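Local coordinates for protein oxalate biosynthetic component 1 (Burkholderia thailandensis, PDB 5IKY) that produces oxalate in quorum sensing-dependent oxalogenesis, as a bifunctional enzyme with serine hydrolase and additional lyase activity, at residues Ser699-Val704 against Arg1064-His1069; Ala933-Ile938 against Gly975-Ile980; Thr993-Val998 against His1008-Pro1013; Asp1035-Val1040 against Ala1051-Val1056. All blocks are in the same frame, centred on the assembly; numbering follows the deposited sequence.

Contact 1. Residues Ser699-Val704 against Arg1064-His1069; sequences SDYSNV and RLDDGH
Tyr701 O takes the backbone N-H of Leu1065 and is flanked by carbons of Arg1064 and Leu1065. The hydrogen bond from Leu1065 N to Tyr701 O is weak, 3.2 Å long and bent to 132° at the hydrogen. Leu1065 CB lies 3.4 Å from Tyr701 O, and Arg1064 CB approaches the same oxygen to 3.8 Å. No other hydrogen bond joins the two segments.

The Tyr701 ring and the Asp1066 carboxylate are stacked, with their planes 5° apart. Asp1066 OD2 sits over one ring face, near the rim and 3.4 Å from Tyr701 CE1. Asp1066 CB makes a CH-pi contact 4.0 Å from the centroid of the Tyr701 ring. Asp1066 CG is anti to its own backbone N (chi1 -164°), which lays the carboxylate alongside the ring, both pointing the same way. The contact is one of van der Waals and CH-pi packing; a carboxylate charge over the pi face is probably not attractive in itself.

Arg1064 bends at its second torsion, which brings CD to 3.6 Å from Asp700 O. Arg1064 NH2 is 4.3 Å from Asp700 OD2, but that oxygen is well out of the guanidinium plane. Only a general attraction of charges is likely. Leu1065 CD1 packs 3.5 Å from Ser702 O.

The contact joins a loop of the cap domain, which runs into strand 704-705, to a loop of the C-terminal alpha/beta-hydrolase part. Ser699 and Asp700 rest on helix 257-270. Residues 1064-1069 run up to helix 1071-1076. Val704 packs on Val998 of helix 998-1002.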
# COMPACT_ATOMS: atom_id res chain seq x y z
N SER A 699 5.50 -3.13 8.15
CA SER A 699 6.56 -3.95 8.73
C SER A 699 7.83 -4.09 7.87
O SER A 699 8.93 -4.16 8.41
CB SER A 699 6.01 -5.34 9.06
OG SER A 699 5.41 -5.93 7.92
N ASP A 700 7.68 -4.11 6.55
CA ASP A 700 8.84 -4.31 5.68
C ASP A 700 9.10 -3.14 4.74
O ASP A 700 9.74 -3.30 3.70
CB ASP A 700 8.67 -5.61 4.88
CG ASP A 700 7.61 -5.50 3.81
OD1 ASP A 700 6.73 -4.62 3.93
OD2 ASP A 700 7.66 -6.28 2.84
N TYR A 701 8.58 -1.97 5.11
CA TYR A 701 8.81 -0.73 4.37
C TYR A 701 8.29 -0.81 2.93
O TYR A 701 8.93 -0.31 2.00
CB TYR A 701 10.30 -0.37 4.38
CG TYR A 701 10.85 -0.23 5.78
CD1 TYR A 701 10.80 0.98 6.45
CD2 TYR A 701 11.41 -1.32 6.44
CE1 TYR A 701 11.29 1.11 7.73
CE2 TYR A 701 11.90 -1.20 7.73
CZ TYR A 701 11.84 0.02 8.37
OH TYR A 701 12.33 0.15 9.64
N SER A 702 7.12 -1.42 2.77
CA SER A 702 6.47 -1.53 1.47
C SER A 702 5.49 -0.39 1.23
O SER A 702 5.09 -0.12 0.10
CB SER A 702 5.72 -2.87 1.35
OG SER A 702 6.57 -3.97 1.60
N ASN A 703 5.09 0.27 2.32
CA ASN A 703 4.01 1.24 2.24
C ASN A 703 4.04 2.21 3.43
O ASN A 703 4.72 1.96 4.42
CB ASN A 703 2.66 0.52 2.18
CG ASN A 703 1.55 1.39 1.63
OD1 ASN A 703 1.79 2.33 0.88
ND2 ASN A 703 0.32 1.08 2.02
N VAL A 704 3.29 3.30 3.30
CA VAL A 704 3.16 4.27 4.38
C VAL A 704 1.72 4.30 4.87
O VAL A 704 0.79 4.41 4.07
CB VAL A 704 3.58 5.68 3.93
CG1 VAL A 704 3.59 6.63 5.11
CG2 VAL A 704 4.96 5.64 3.28
N ARG A 1064 13.34 -0.82 -1.42
CA ARG A 1064 12.21 -0.56 -0.55
C ARG A 1064 12.01 0.95 -0.39
O ARG A 1064 12.47 1.73 -1.22
CB ARG A 1064 12.41 -1.22 0.81
CG ARG A 1064 12.27 -2.73 0.79
CD ARG A 1064 10.88 -3.13 0.31
NE ARG A 1064 10.69 -4.58 0.30
CZ ARG A 1064 10.23 -5.27 -0.74
NH1 ARG A 1064 9.91 -4.63 -1.86
NH2 ARG A 1064 10.09 -6.58 -0.66
N LEU A 1065 11.33 1.36 0.68
CA LEU A 1065 10.95 2.76 0.84
C LEU A 1065 11.54 3.42 2.08
O LEU A 1065 11.20 4.55 2.41
CB LEU A 1065 9.43 2.89 0.87
CG LEU A 1065 8.69 2.48 -0.41
CD1 LEU A 1065 7.18 2.61 -0.23
CD2 LEU A 1065 9.18 3.31 -1.59
N ASP A 1066 12.44 2.71 2.77
CA ASP A 1066 13.09 3.26 3.95
C ASP A 1066 14.10 4.33 3.56
O ASP A 1066 14.54 4.38 2.40
CB ASP A 1066 13.77 2.16 4.76
CG ASP A 1066 14.12 2.59 6.17
OD1 ASP A 1066 13.96 3.79 6.49
OD2 ASP A 1066 14.56 1.73 6.97
N ASP A 1067 14.46 5.18 4.52
CA ASP A 1067 15.48 6.22 4.33
C ASP A 1067 15.12 7.16 3.18
O ASP A 1067 15.93 7.42 2.29
CB ASP A 1067 16.85 5.58 4.09
CG ASP A 1067 17.99 6.57 4.19
OD1 ASP A 1067 18.32 7.00 5.32
OD2 ASP A 1067 18.58 6.92 3.14
N GLY A 1068 13.89 7.68 3.21
CA GLY A 1068 13.39 8.51 2.13
C GLY A 1068 13.56 10.00 2.36
O GLY A 1068 12.99 10.81 1.63
N HIS A 1069 14.35 10.36 3.36
CA HIS A 1069 14.56 11.77 3.69
C HIS A 1069 15.98 12.24 3.33
O HIS A 1069 16.32 13.40 3.52
CB HIS A 1069 14.30 12.01 5.18
CG HIS A 1069 14.17 13.45 5.55
ND1 HIS A 1069 13.27 14.30 4.93
CD2 HIS A 1069 14.83 14.20 6.46
CE1 HIS A 1069 13.39 15.51 5.46
NE2 HIS A 1069 14.32 15.48 6.39

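Contact 2. Residues Ala933-Ile938 against Gly975-Ile980; sequences AHSSGI and GSAADI
His934 starts the contact, with its backbone C 4.1 Å from Gly975 O. Its ring is held from outside the two segments, by a hydrogen bond from ND1 to Phe974 O. His934 O accepts a bond of 2.8 Å from Gly937 N, which closes a type II' turn.

Ser935 comes next, at the corner of that turn, with phi 57° and psi -114°. Ser935 O takes a hydrogen bond of 3.0 Å from Ala977 N. This donor stands above the carbonyl plane, not on a lone pair. Ala977 CB packs against the same carbonyl, 3.3 Å from Ser935 O. With OG anti to the backbone N (chi1 -175°), the Ser935 hydroxyl is placed where it is hydrogen-bonded to His1069 NE2. Ser936 follows, its OG bonded to Thr786 OG1. Gly937 begins the helix.

Ile938 brings the apolar part. Its CG2 branch, set between the backbone N and the carbonyl carbon, packs on the chain from Ser976 to Ala978. Ser976 CB is 3.9 Å from Ile938 CG2, and Ala978 O is 3.8 Å from it. Ala978 CB also touches this methyl. The other branch goes to Ile980: Ile938 CG1 and Ile980 CG1 are 3.9 Å apart, and the two side chains cross at about a right angle.

Strand 929-935, a tight turn with a serine of positive phi, and helix 937-955 form the nucleophile elbow of the alpha/beta-hydrolase fold. Ser935 pairs with Ser976 in a parallel bridge, so the elbow leans on the end of strand 969-976. The place of Ser935 and its bond to His1069 are consistent with a catalytic nucleophile.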
# COMPACT_ATOMS: atom_id res chain seq x y z
N ALA A 933 16.64 24.38 -0.66
CA ALA A 933 16.03 24.04 0.62
C ALA A 933 15.87 22.53 0.78
O ALA A 933 15.57 21.83 -0.18
CB ALA A 933 14.68 24.73 0.77
N HIS A 934 16.09 22.06 2.00
CA HIS A 934 15.87 20.65 2.33
C HIS A 934 15.28 20.52 3.73
O HIS A 934 15.64 21.29 4.63
CB HIS A 934 17.16 19.85 2.22
CG HIS A 934 17.05 18.46 2.76
ND1 HIS A 934 16.25 17.50 2.18
CD2 HIS A 934 17.64 17.87 3.83
CE1 HIS A 934 16.35 16.38 2.87
NE2 HIS A 934 17.19 16.57 3.87
N SER A 935 14.39 19.55 3.90
CA SER A 935 13.76 19.27 5.19
C SER A 935 13.04 20.50 5.74
O SER A 935 12.06 20.96 5.17
CB SER A 935 14.81 18.76 6.19
OG SER A 935 14.20 18.39 7.42
N SER A 936 13.55 21.03 6.86
CA SER A 936 12.94 22.19 7.50
C SER A 936 13.36 23.49 6.82
O SER A 936 12.99 24.57 7.27
CB SER A 936 13.31 22.23 8.98
OG SER A 936 14.72 22.17 9.16
N GLY A 937 14.13 23.37 5.75
CA GLY A 937 14.62 24.53 5.02
C GLY A 937 13.52 25.40 4.47
O GLY A 937 13.62 26.63 4.47
N ILE A 938 12.45 24.77 4.00
CA ILE A 938 11.32 25.51 3.44
C ILE A 938 10.61 26.32 4.53
O ILE A 938 10.02 27.37 4.26
CB ILE A 938 10.31 24.55 2.75
CG1 ILE A 938 9.21 25.35 2.04
CG2 ILE A 938 9.71 23.57 3.75
CD1 ILE A 938 9.74 26.35 1.04
N GLY A 975 12.28 17.66 -0.49
CA GLY A 975 11.75 17.13 0.75
C GLY A 975 11.27 18.23 1.67
O GLY A 975 11.88 18.48 2.71
N SER A 976 10.19 18.90 1.28
CA SER A 976 9.62 19.96 2.11
C SER A 976 8.93 19.36 3.34
O SER A 976 7.92 18.67 3.22
CB SER A 976 8.63 20.79 1.30
OG SER A 976 9.26 21.39 0.19
N ALA A 977 9.49 19.64 4.51
CA ALA A 977 9.00 19.07 5.76
C ALA A 977 8.04 20.02 6.47
O ALA A 977 7.68 19.80 7.63
CB ALA A 977 10.17 18.71 6.67
N ALA A 978 7.63 21.07 5.78
CA ALA A 978 6.69 22.04 6.32
C ALA A 978 5.73 22.50 5.23
O ALA A 978 6.07 22.45 4.05
CB ALA A 978 7.42 23.23 6.93
N ASP A 979 4.54 22.93 5.62
CA ASP A 979 3.54 23.38 4.67
C ASP A 979 3.99 24.65 3.96
O ASP A 979 4.60 25.54 4.56
CB ASP A 979 2.20 23.63 5.36
CG ASP A 979 1.47 22.34 5.69
OD1 ASP A 979 1.74 21.32 5.03
OD2 ASP A 979 0.61 22.36 6.59
N ILE A 980 3.69 24.73 2.67
CA ILE A 980 3.91 25.96 1.91
C ILE A 980 2.63 26.77 1.89
O ILE A 980 1.65 26.40 1.23
CB ILE A 980 4.36 25.67 0.47
CG1 ILE A 980 5.66 24.87 0.46
CG2 ILE A 980 4.54 26.97 -0.30
CD1 ILE A 980 6.16 24.53 -0.92

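Contact 3. Residues Thr993-Val998 against His1008-Pro1013; sequences TAFNDV and HYVIQP
Thr993 and Phe995 pack on Tyr1009 and Ile1011 at the base of the loop that carries the probable triad acid of this alpha/beta hydrolase. The loop follows strand 988-992. Its Asp997 is bonded through OD1 to His1069 ND1 and sits at the N-cap of helix 998-1002. A type I turn from Ala994 to Asp997 shapes the loop. Residues 1008-1013 follow that helix and fold back against it.

Thr993 lies over one face of the Tyr1009 ring. Its CB is 3.9 Å from the ring centroid of Tyr1009, 22° off the normal, and 3.6 Å from Tyr1009 CE1. The polar ends turn to other partners. Thr993 OG1 bonds to Ser976 N and Asp991 OD1, and Tyr1009 OH bonds to Arg1052 NH1.

The anti setting of Phe995 CG to its backbone N (chi1 168°) carries the ring to the backbone of residues 1009-1011. The Phe995 ring turns its edge to Tyr1009 O, which lies 3.3 Å from CD1 and near the ring plane. Phe995 CD1 is also 3.4 Å from Ile1011 N. Ile1011 lies over one face, with CB 4.2 Å from the centroid of the Phe995 ring. Its tip CD1 runs on to Phe995 CB, at 3.6 Å. Val1010 CG1 touches Phe995 CE1 more loosely, at 4.4 Å.

No hydrogen bond crosses between the segments. They therefore cohere by dispersion and CH-pi contact, with the weakly positive ring edge of Phe995 facing a carbonyl oxygen, while the polar groups of Thr993 and Tyr1009 are satisfied by partners outside.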
# COMPACT_ATOMS: atom_id res chain seq x y z
N THR A 993 8.89 16.64 -3.20
CA THR A 993 8.77 15.82 -1.99
C THR A 993 8.29 14.41 -2.33
O THR A 993 7.35 14.23 -3.11
CB THR A 993 7.82 16.46 -0.96
OG1 THR A 993 8.30 17.77 -0.62
CG2 THR A 993 7.74 15.62 0.30
N ALA A 994 8.94 13.41 -1.74
CA ALA A 994 8.64 12.01 -2.03
C ALA A 994 7.56 11.44 -1.12
O ALA A 994 7.41 11.85 0.04
CB ALA A 994 9.91 11.18 -1.92
N PHE A 995 6.80 10.48 -1.64
CA PHE A 995 5.72 9.86 -0.89
C PHE A 995 6.23 9.05 0.30
O PHE A 995 5.60 9.02 1.35
CB PHE A 995 4.90 8.95 -1.81
CG PHE A 995 3.94 8.05 -1.09
CD1 PHE A 995 2.80 8.57 -0.49
CD2 PHE A 995 4.18 6.69 -1.01
CE1 PHE A 995 1.91 7.74 0.18
CE2 PHE A 995 3.29 5.85 -0.34
CZ PHE A 995 2.16 6.38 0.25
N ASN A 996 7.38 8.40 0.12
CA ASN A 996 7.95 7.60 1.19
C ASN A 996 8.81 8.43 2.14
O ASN A 996 9.44 7.89 3.05
CB ASN A 996 8.78 6.45 0.62
CG ASN A 996 9.78 6.91 -0.41
OD1 ASN A 996 9.50 7.80 -1.21
ND2 ASN A 996 10.97 6.33 -0.38
N ASP A 997 8.86 9.73 1.91
CA ASP A 997 9.52 10.63 2.83
C ASP A 997 8.60 10.87 4.02
O ASP A 997 7.90 11.89 4.09
CB ASP A 997 9.90 11.95 2.15
CG ASP A 997 10.86 12.78 2.97
OD1 ASP A 997 11.01 12.51 4.19
OD2 ASP A 997 11.48 13.71 2.41
N VAL A 998 8.60 9.92 4.95
CA VAL A 998 7.65 9.93 6.05
C VAL A 998 7.86 11.11 7.00
O VAL A 998 6.92 11.59 7.62
CB VAL A 998 7.70 8.61 6.85
CG1 VAL A 998 7.26 7.45 5.97
CG2 VAL A 998 9.10 8.37 7.40
N HIS A 1008 -1.32 16.43 -1.97
CA HIS A 1008 -0.58 16.14 -3.19
C HIS A 1008 0.56 15.14 -2.97
O HIS A 1008 0.98 14.45 -3.90
CB HIS A 1008 -0.01 17.43 -3.79
CG HIS A 1008 -1.06 18.34 -4.36
ND1 HIS A 1008 -1.84 17.98 -5.43
CD2 HIS A 1008 -1.44 19.59 -4.01
CE1 HIS A 1008 -2.67 18.97 -5.72
NE2 HIS A 1008 -2.45 19.96 -4.87
N TYR A 1009 1.05 15.07 -1.73
CA TYR A 1009 2.16 14.17 -1.40
C TYR A 1009 1.72 12.72 -1.26
O TYR A 1009 2.55 11.82 -1.18
CB TYR A 1009 2.84 14.62 -0.11
CG TYR A 1009 3.48 15.99 -0.15
CD1 TYR A 1009 3.90 16.55 -1.35
CD2 TYR A 1009 3.68 16.72 1.01
CE1 TYR A 1009 4.49 17.80 -1.39
CE2 TYR A 1009 4.26 17.97 0.99
CZ TYR A 1009 4.67 18.51 -0.22
OH TYR A 1009 5.25 19.75 -0.23
N VAL A 1010 0.41 12.50 -1.23
CA VAL A 1010 -0.14 11.17 -0.99
C VAL A 1010 -0.49 10.45 -2.29
O VAL A 1010 -1.28 10.95 -3.09
CB VAL A 1010 -1.40 11.24 -0.10
CG1 VAL A 1010 -1.98 9.84 0.12
CG2 VAL A 1010 -1.07 11.90 1.22
N ILE A 1011 0.10 9.27 -2.48
CA ILE A 1011 -0.15 8.47 -3.67
C ILE A 1011 -1.32 7.51 -3.46
O ILE A 1011 -1.31 6.70 -2.53
CB ILE A 1011 1.09 7.66 -4.09
CG1 ILE A 1011 2.25 8.60 -4.45
CG2 ILE A 1011 0.77 6.77 -5.29
CD1 ILE A 1011 3.50 7.89 -4.94
N GLN A 1012 -2.31 7.61 -4.33
CA GLN A 1012 -3.46 6.71 -4.31
C GLN A 1012 -3.42 5.79 -5.54
O GLN A 1012 -2.68 6.07 -6.48
CB GLN A 1012 -4.77 7.51 -4.24
CG GLN A 1012 -4.67 8.78 -3.40
CD GLN A 1012 -5.74 8.84 -2.33
OE1 GLN A 1012 -5.88 7.92 -1.52
NE2 GLN A 1012 -6.52 9.92 -2.33
N PRO A 1013 -4.20 4.69 -5.54
CA PRO A 1013 -4.21 3.77 -6.69
C PRO A 1013 -4.36 4.47 -8.04
O PRO A 1013 -5.32 5.19 -8.27
CB PRO A 1013 -5.43 2.89 -6.41
CG PRO A 1013 -5.50 2.84 -4.92
CD PRO A 1013 -5.00 4.17 -4.41

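Contact 4. Residues Asp1035-Val1040 against Ala1051-Val1056; sequences DHATPV and ARLTGV
Thr1054 CB stands 3.7 Å from Thr1038 O, and both of its branches reach the facing strand. OG1 lies between the backbone N and the carbonyl carbon (chi1 63°). From there Thr1054 OG1 donates to Thr1038 O at 2.9 Å, in the carbonyl plane and on a lone pair. The same OG1 also lies beside Thr1038 CB. The other branch, Thr1054 CG2, packs 3.7 Å from Val1040 CG2, the two side chains crossing at about a right angle.

Thr1038 O has a second donor: Thr1054 N bonds to it at 2.8 Å, from above the carbonyl plane. This double grip by hydroxyl and backbone N-H fixes the Thr1054 side-chain rotation. Thr1038 N returns a bond of 2.9 Å to Thr1054 O.

These strands, 1038-1043 and 1049-1054, form an antiparallel beta hairpin at one end of the mixed hydrolase sheet. Thr1038 pairs with Thr1054 and Val1040 with Arg1052 as hydrogen-bonded pairs. Pro1039 faces Leu1053 as the non-hydrogen-bonded pair, with Pro1039 CB 3.6 Å from Leu1053 CD2 on the sheet face that meets helix 1080-1090.

Beyond the strands, His1036 NE2 donates to Gly1055 O at 2.8 Å, bent to 134° at the hydrogen. Ala1037 CB touches Val1056 CG2 at 3.6 Å.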
# COMPACT_ATOMS: atom_id res chain seq x y z
N ASP A 1035 11.21 10.06 -13.19
CA ASP A 1035 10.80 10.80 -14.38
C ASP A 1035 9.28 10.88 -14.47
O ASP A 1035 8.74 11.86 -14.99
CB ASP A 1035 11.34 10.14 -15.65
CG ASP A 1035 12.73 9.55 -15.46
OD1 ASP A 1035 13.60 10.25 -14.92
OD2 ASP A 1035 12.95 8.40 -15.89
N HIS A 1036 8.61 9.87 -13.94
CA HIS A 1036 7.16 9.76 -13.99
C HIS A 1036 6.46 10.88 -13.21
O HIS A 1036 5.25 11.07 -13.35
CB HIS A 1036 6.72 8.41 -13.43
CG HIS A 1036 7.14 8.17 -12.02
ND1 HIS A 1036 8.39 7.69 -11.69
CD2 HIS A 1036 6.49 8.37 -10.85
CE1 HIS A 1036 8.49 7.59 -10.37
NE2 HIS A 1036 7.35 8.00 -9.84
N ALA A 1037 7.22 11.59 -12.40
CA ALA A 1037 6.70 12.67 -11.56
C ALA A 1037 5.95 13.72 -12.39
O ALA A 1037 6.41 14.12 -13.46
CB ALA A 1037 7.82 13.32 -10.78
N THR A 1038 4.80 14.15 -11.88
CA THR A 1038 3.98 15.13 -12.57
C THR A 1038 3.90 16.44 -11.78
O THR A 1038 3.44 16.45 -10.64
CB THR A 1038 2.55 14.61 -12.80
OG1 THR A 1038 2.60 13.32 -13.44
CG2 THR A 1038 1.76 15.57 -13.67
N PRO A 1039 4.36 17.54 -12.39
CA PRO A 1039 4.30 18.85 -11.75
C PRO A 1039 2.89 19.43 -11.72
O PRO A 1039 2.23 19.51 -12.76
CB PRO A 1039 5.23 19.71 -12.61
CG PRO A 1039 5.21 19.06 -13.95
CD PRO A 1039 5.06 17.59 -13.69
N VAL A 1040 2.42 19.82 -10.54
CA VAL A 1040 1.15 20.51 -10.40
C VAL A 1040 1.43 21.98 -10.08
O VAL A 1040 2.29 22.30 -9.26
CB VAL A 1040 0.27 19.89 -9.29
CG1 VAL A 1040 -1.05 20.62 -9.18
CG2 VAL A 1040 0.04 18.41 -9.58
N ALA A 1051 5.42 25.00 -7.67
CA ALA A 1051 5.50 23.84 -8.56
C ALA A 1051 5.56 22.56 -7.76
O ALA A 1051 6.64 22.15 -7.31
CB ALA A 1051 6.70 23.96 -9.48
N ARG A 1052 4.41 21.91 -7.58
CA ARG A 1052 4.33 20.70 -6.77
C ARG A 1052 4.49 19.45 -7.62
O ARG A 1052 3.66 19.16 -8.48
CB ARG A 1052 3.00 20.66 -6.03
CG ARG A 1052 2.95 19.68 -4.87
CD ARG A 1052 3.20 20.38 -3.54
NE ARG A 1052 2.20 21.41 -3.28
CZ ARG A 1052 2.15 22.15 -2.17
NH1 ARG A 1052 3.05 21.97 -1.22
NH2 ARG A 1052 1.19 23.05 -2.02
N LEU A 1053 5.57 18.70 -7.38
CA LEU A 1053 5.76 17.42 -8.07
C LEU A 1053 5.00 16.31 -7.36
O LEU A 1053 5.09 16.17 -6.13
CB LEU A 1053 7.25 17.06 -8.15
CG LEU A 1053 8.23 18.00 -8.85
CD1 LEU A 1053 9.43 17.22 -9.36
CD2 LEU A 1053 7.57 18.77 -9.99
N THR A 1054 4.25 15.52 -8.12
CA THR A 1054 3.49 14.42 -7.56
C THR A 1054 3.99 13.08 -8.09
O THR A 1054 4.51 12.99 -9.20
CB THR A 1054 1.98 14.55 -7.86
OG1 THR A 1054 1.77 14.49 -9.28
CG2 THR A 1054 1.44 15.87 -7.32
N GLY A 1055 3.83 12.03 -7.28
CA GLY A 1055 4.23 10.69 -7.67
C GLY A 1055 5.70 10.41 -7.39
O GLY A 1055 6.20 9.33 -7.70
N VAL A 1056 6.38 11.39 -6.80
CA VAL A 1056 7.78 11.23 -6.46
C VAL A 1056 7.94 10.24 -5.31
O VAL A 1056 7.22 10.30 -4.32
CB VAL A 1056 8.43 12.58 -6.06
CG1 VAL A 1056 9.90 12.39 -5.72
CG2 VAL A 1056 8.26 13.60 -7.17

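Contact 2 is wholly buried and contact 3 largely so, while contact 1 lies at the surface and contact 4 is partly buried at the sheet edge. Contacts 2 and 4 both belong to the mixed sheet. Contacts 1 and 3 are between loops. Backbone hydrogen bonds dominate contact 4, whereas contact 3 has none across its segments, and contact 1 a single weak one. Ser935, His1069 and Asp997, one from each of contacts 2, 1 and 3, come together in an arrangement consistent with a catalytic triad. Contact 4 joins contact 3 through Phe995 N and Val1056 O, 2.7 Å apart.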